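PDB 5VUG: uncharacterized protein Rv2277c, which is of unknown function but carries a glycerophosphodiester phosphodiesterase domain with a TIM-barrel fold and probably hydrolyses phosphoric diesters. Local coordinates for residues P133-V138 / S165-L170; F184-N189 / D231-D236. One frame throughout, in Å; residues are numbered along the deposited sequence.

Contact 1 (P133-V138 / S165-L170)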
loop_
_atom_site.group_PDB
_atom_site.type_symbol
_atom_site.label_atom_id
_atom_site.label_comp_id
_atom_site.label_asym_id
_atom_site.label_seq_id
_atom_site.Cartn_x
_atom_site.Cartn_y
_atom_site.Cartn_z
ATOM N N PRO A 133 31.268 8.049 -10.883
ATOM C CA PRO A 133 31.752 9.335 -10.357
ATOM C C PRO A 133 30.798 10.531 -10.429
ATOM O O PRO A 133 31.258 11.654 -10.161
ATOM C CB PRO A 133 32.956 9.616 -11.255
ATOM C CG PRO A 133 32.515 9.091 -12.581
ATOM C CD PRO A 133 31.732 7.830 -12.267
ATOM N N LEU A 134 29.530 10.307 -10.781
ATOM C CA LEU A 134 28.577 11.412 -10.913
ATOM C C LEU A 134 28.529 12.286 -9.657
ATOM O O LEU A 134 28.589 13.514 -9.744
ATOM C CB LEU A 134 27.178 10.876 -11.249
ATOM C CG LEU A 134 26.050 11.911 -11.287
ATOM C CD1 LEU A 134 26.318 12.928 -12.384
ATOM C CD2 LEU A 134 24.676 11.248 -11.492
ATOM N N VAL A 135 28.417 11.667 -8.477
ATOM C CA VAL A 135 28.220 12.442 -7.250
ATOM C C VAL A 135 29.428 13.334 -6.975
ATOM O O VAL A 135 29.285 14.529 -6.684
ATOM C CB VAL A 135 27.874 11.518 -6.067
ATOM C CG1 VAL A 135 28.002 12.246 -4.743
ATOM C CG2 VAL A 135 26.443 10.956 -6.220
ATOM N N SER A 136 30.639 12.776 -7.088
ATOM C CA SER A 136 31.845 13.579 -6.893
ATOM C C SER A 136 31.963 14.685 -7.940
ATOM O O SER A 136 32.333 15.825 -7.618
ATOM C CB SER A 136 33.085 12.682 -6.932
ATOM O OG SER A 136 34.269 13.453 -6.756
ATOM N N ALA A 137 31.682 14.360 -9.203
ATOM C CA ALA A 137 31.777 15.363 -10.257
ATOM C C ALA A 137 30.802 16.508 -10.010
ATOM O O ALA A 137 31.144 17.684 -10.213
ATOM C CB ALA A 137 31.538 14.713 -11.624
ATOM N N VAL A 138 29.595 16.187 -9.542
ATOM C CA VAL A 138 28.623 17.233 -9.238
ATOM C C VAL A 138 29.087 18.071 -8.057
ATOM O O VAL A 138 29.016 19.307 -8.094
ATOM C CB VAL A 138 27.219 16.637 -9.014
ATOM C CG1 VAL A 138 26.271 17.707 -8.409
ATOM C CG2 VAL A 138 26.638 16.114 -10.336
ATOM N N SER A 165 25.411 12.631 0.625
ATOM C CA SER A 165 25.601 13.086 1.999
ATOM C C SER A 165 27.027 12.897 2.499
ATOM O O SER A 165 27.404 13.537 3.483
ATOM C CB SER A 165 24.601 12.405 2.933
ATOM O OG SER A 165 23.294 12.892 2.682
ATOM N N ARG A 166 27.829 12.055 1.843
ATOM C CA ARG A 166 29.237 11.939 2.200
ATOM C C ARG A 166 30.113 13.020 1.573
ATOM O O ARG A 166 31.302 13.088 1.903
ATOM C CB ARG A 166 29.783 10.546 1.851
ATOM C CG ARG A 166 29.103 9.406 2.597
ATOM C CD ARG A 166 29.830 8.079 2.407
ATOM N NE ARG A 166 29.646 7.514 1.072
ATOM C CZ ARG A 166 28.618 6.743 0.720
ATOM N NH1 ARG A 166 27.672 6.446 1.602
ATOM N NH2 ARG A 166 28.536 6.269 -0.517
ATOM N N GLN A 167 29.573 13.850 0.681
ATOM C CA GLN A 167 30.337 14.935 0.070
ATOM C C GLN A 167 30.207 16.202 0.905
ATOM O O GLN A 167 29.094 16.675 1.164
ATOM C CB GLN A 167 29.851 15.227 -1.351
ATOM C CG GLN A 167 30.027 14.092 -2.338
ATOM C CD GLN A 167 31.476 13.890 -2.776
ATOM O OE1 GLN A 167 32.277 14.832 -2.823
ATOM N NE2 GLN A 167 31.817 12.652 -3.095
ATOM N N GLU A 168 31.351 16.768 1.282
ATOM C CA GLU A 168 31.381 17.971 2.103
ATOM C C GLU A 168 30.659 19.121 1.412
ATOM O O GLU A 168 30.905 19.413 0.239
ATOM C CB GLU A 168 32.838 18.359 2.369
ATOM C CG GLU A 168 33.025 19.743 2.971
ATOM C CD GLU A 168 32.501 19.847 4.392
ATOM O OE1 GLU A 168 32.345 18.796 5.051
ATOM O OE2 GLU A 168 32.248 20.983 4.849
ATOM N N GLY A 169 29.753 19.767 2.147
ATOM C CA GLY A 169 29.095 20.967 1.682
ATOM C C GLY A 169 27.836 20.760 0.864
ATOM O O GLY A 169 27.161 21.748 0.550
ATOM N N LEU A 170 27.490 19.525 0.504
ATOM C CA LEU A 170 26.316 19.298 -0.332
ATOM C C LEU A 170 25.056 19.281 0.519
ATOM O O LEU A 170 25.018 18.643 1.576
ATOM C CB LEU A 170 26.423 17.971 -1.083
ATOM C CG LEU A 170 27.296 17.887 -2.330
ATOM C CD1 LEU A 170 26.969 16.630 -3.118
ATOM C CD2 LEU A 170 27.105 19.118 -3.175
HETATM O O HOH W 1 34.645 14.404 -4.491
#

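Contact 2 (F184-N189 / D231-D236)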
loop_
_atom_site.group_PDB
_atom_site.type_symbol
_atom_site.label_atom_id
_atom_site.label_comp_id
_atom_site.label_asym_id
_atom_site.label_seq_id
_atom_site.Cartn_x
_atom_site.Cartn_y
_atom_site.Cartn_z
ATOM N N PHE A 184 3.288 6.831 3.822
ATOM C CA PHE A 184 2.407 5.674 3.900
ATOM C C PHE A 184 2.037 5.332 5.338
ATOM O O PHE A 184 0.907 4.892 5.593
ATOM C CB PHE A 184 2.975 4.486 3.120
ATOM C CG PHE A 184 2.626 4.523 1.656
ATOM C CD1 PHE A 184 1.355 4.151 1.228
ATOM C CD2 PHE A 184 3.541 4.971 0.712
ATOM C CE1 PHE A 184 1.009 4.201 -0.117
ATOM C CE2 PHE A 184 3.201 5.021 -0.642
ATOM C CZ PHE A 184 1.931 4.630 -1.051
ATOM N N ASN A 185 2.946 5.531 6.295
ATOM C CA ASN A 185 2.542 5.373 7.692
ATOM C C ASN A 185 1.431 6.355 8.048
ATOM O O ASN A 185 0.431 5.982 8.673
ATOM C CB ASN A 185 3.738 5.544 8.633
ATOM C CG ASN A 185 4.514 4.249 8.844
ATOM O OD1 ASN A 185 3.952 3.153 8.771
ATOM N ND2 ASN A 185 5.816 4.372 9.114
HETATM N N MSE A 186 1.575 7.615 7.647
HETATM C CA MSE A 186 0.500 8.562 7.933
HETATM C C MSE A 186 -0.831 8.151 7.292
HETATM O O MSE A 186 -1.878 8.173 7.951
HETATM C CB MSE A 186 0.897 9.996 7.558
HETATM C CG MSE A 186 1.869 10.616 8.538
HETATM SE SE MSE A 186 1.016 10.935 10.270
HETATM C CE MSE A 186 -0.370 12.168 9.671
ATOM N N ALA A 187 -0.781 7.744 6.021
ATOM C CA ALA A 187 -2.008 7.428 5.298
ATOM C C ALA A 187 -2.671 6.168 5.839
ATOM O O ALA A 187 -3.903 6.071 5.867
ATOM C CB ALA A 187 -1.711 7.266 3.806
ATOM N N LEU A 188 -1.878 5.185 6.260
ATOM C CA LEU A 188 -2.436 3.877 6.574
ATOM C C LEU A 188 -2.598 3.608 8.064
ATOM O O LEU A 188 -3.436 2.778 8.431
ATOM C CB LEU A 188 -1.622 2.754 5.906
ATOM C CG LEU A 188 -1.639 2.754 4.375
ATOM C CD1 LEU A 188 -0.672 1.713 3.823
ATOM C CD2 LEU A 188 -3.052 2.489 3.867
ATOM N N ASN A 189 -1.832 4.282 8.933
ATOM C CA ASN A 189 -1.975 4.068 10.370
ATOM C C ASN A 189 -1.896 5.347 11.201
ATOM O O ASN A 189 -1.977 5.267 12.435
ATOM C CB ASN A 189 -0.974 3.009 10.887
ATOM C CG ASN A 189 0.473 3.394 10.637
ATOM O OD1 ASN A 189 0.960 4.383 11.178
ATOM N ND2 ASN A 189 1.174 2.601 9.826
ATOM N N ASP A 231 -1.852 15.557 2.404
ATOM C CA ASP A 231 -3.032 16.210 2.955
ATOM C C ASP A 231 -2.573 17.075 4.124
ATOM O O ASP A 231 -1.381 17.118 4.449
ATOM C CB ASP A 231 -4.140 15.202 3.307
ATOM C CG ASP A 231 -3.667 14.073 4.217
ATOM O OD1 ASP A 231 -2.768 14.274 5.060
ATOM O OD2 ASP A 231 -4.226 12.963 4.101
ATOM N N GLU A 232 -3.512 17.781 4.758
ATOM C CA GLU A 232 -3.126 18.654 5.861
ATOM C C GLU A 232 -2.385 17.878 6.944
ATOM O O GLU A 232 -1.365 18.346 7.464
ATOM C CB GLU A 232 -4.342 19.375 6.443
ATOM C CG GLU A 232 -3.953 20.563 7.317
ATOM C CD GLU A 232 -5.144 21.239 7.976
ATOM O OE1 GLU A 232 -5.018 21.666 9.148
ATOM O OE2 GLU A 232 -6.204 21.343 7.320
ATOM N N ALA A 233 -2.848 16.664 7.256
ATOM C CA ALA A 233 -2.234 15.900 8.338
ATOM C C ALA A 233 -0.811 15.478 7.998
ATOM O O ALA A 233 0.088 15.580 8.839
ATOM C CB ALA A 233 -3.091 14.683 8.680
ATOM N N SER A 234 -0.581 14.992 6.777
ATOM C CA SER A 234 0.764 14.538 6.447
ATOM C C SER A 234 1.730 15.704 6.268
ATOM O O SER A 234 2.905 15.585 6.630
ATOM C CB SER A 234 0.758 13.589 5.245
ATOM O OG SER A 234 0.349 14.232 4.060
ATOM N N VAL A 235 1.265 16.837 5.734
ATOM C CA VAL A 235 2.133 18.013 5.666
ATOM C C VAL A 235 2.558 18.434 7.068
ATOM O O VAL A 235 3.741 18.681 7.333
ATOM C CB VAL A 235 1.451 19.162 4.899
ATOM C CG1 VAL A 235 2.271 20.440 5.020
ATOM C CG2 VAL A 235 1.275 18.788 3.436
ATOM N N ASP A 236 1.597 18.495 7.995
ATOM C CA ASP A 236 1.915 18.866 9.370
ATOM C C ASP A 236 2.890 17.884 10.007
ATOM O O ASP A 236 3.789 18.290 10.754
ATOM C CB ASP A 236 0.639 18.969 10.202
ATOM C CG ASP A 236 0.928 19.146 11.691
ATOM O OD1 ASP A 236 1.049 18.129 12.418
ATOM O OD2 ASP A 236 1.058 20.308 12.134
#

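Contact 1 (P133-V138 / S165-L170)
Gln167 reaches from a loop onto the side of the helix that begins at Leu134. It meets Val135 and Ser136 there. Its CG lies 3.6 Å from Val135 CG1, and the two side chains cross at a slant. The chain of Gln167 is bent at its second torsion (chi2 -74°). This bend turns the amide across the helix toward Ser136, where NE2 comes 3.9 Å from Ser136 CA and 4.0 Å from Ser136 CB. These are van der Waals contacts. No direct hydrogen bond joins the segments. One water bridges them: it donates to Gln167 OE1 at 2.9 Å and lies at a short 2.5 Å from Ser136 OG. Ser136 OG also bonds to Gln140, one turn further along the helix. The apolar part of Gln167 covers the buried Val135, while its amide lies beside Ser136. Leu170 also points toward the helix and packs further along it, on Ala139 and Leu142. Residues 167-170 form a type II beta turn with Gly169 at its third position. The arrangement belongs to the outer layer of a TIM barrel, where the loop from helix 158-165 to strand 171-172 packs against helix 134-145, an outer helix earlier in the chain.

Contact 2 (F184-N189 / D231-D236)
Selenomethionine Met186 carries the whole apolar contact from the helix of residues 184-189. Its CE methyl lies 3.8 Å from Ala233 CB and 3.5 Å from Ala233 O. The same methyl is 4.0 Å from Ser234 N. The chain is folded at chi2 (-68°) and chi3 (-61°), which lays the methyl against the first turn of helix 232-239. Closer to the backbone, Met186 CB and Ser234 CB are 4.3 Å apart. No hydrogen bond crosses between the segments.

The polar bonds lie within each segment or go to residues outside both. Asp231 and Ser234 form a capping box: Ser234 N donates to Asp231 OD1 at 2.9 Å, nearly along the C-O axis, and Asp231 N donates to Ser234 OG at 3.1 Å. Ser234 OG is also bonded to Leu229. On the other helix, Asn189 ND2 donates to Asn185 OD1 at 3.0 Å, with the donor tilted 31° from the carbonyl plane. Asn189 ND2 also bonds to Asn226 O of the second subunit, and Leu188 packs on Leu188 of that subunit.

The polar bonds thus hold each helix separately: the capping box fixes the start of one, and the Asn185-Asn189 bond stays inside the other. The helices themselves meet through a few van der Waals contacts, chiefly those of one methyl with the Ala233 methyl and backbone carbonyl.

In the fold
Contacts 1 and 2 follow one another along the chain: both segments of contact 1 come before those of contact 2. Their centres are 32 Å apart and their nearest atoms about 20 Å apart, so they do not touch. They share no helix. Contact 1 uses helix 134-145 and the loop before strand 171-172. Contact 2 joins helix 176-189, which follows that strand, to helix 232-239, which precedes strand 245-249. Both strands belong to the same mixed sheet of the barrel. In sequence, strand 201-205 and the antiparallel pair 208-215 and 220-227 come between the segments of contact 2. The contacts thus occupy distant parts of one domain. Contact 1 packs one subunit internally, whereas contact 2 adjoins the second subunit.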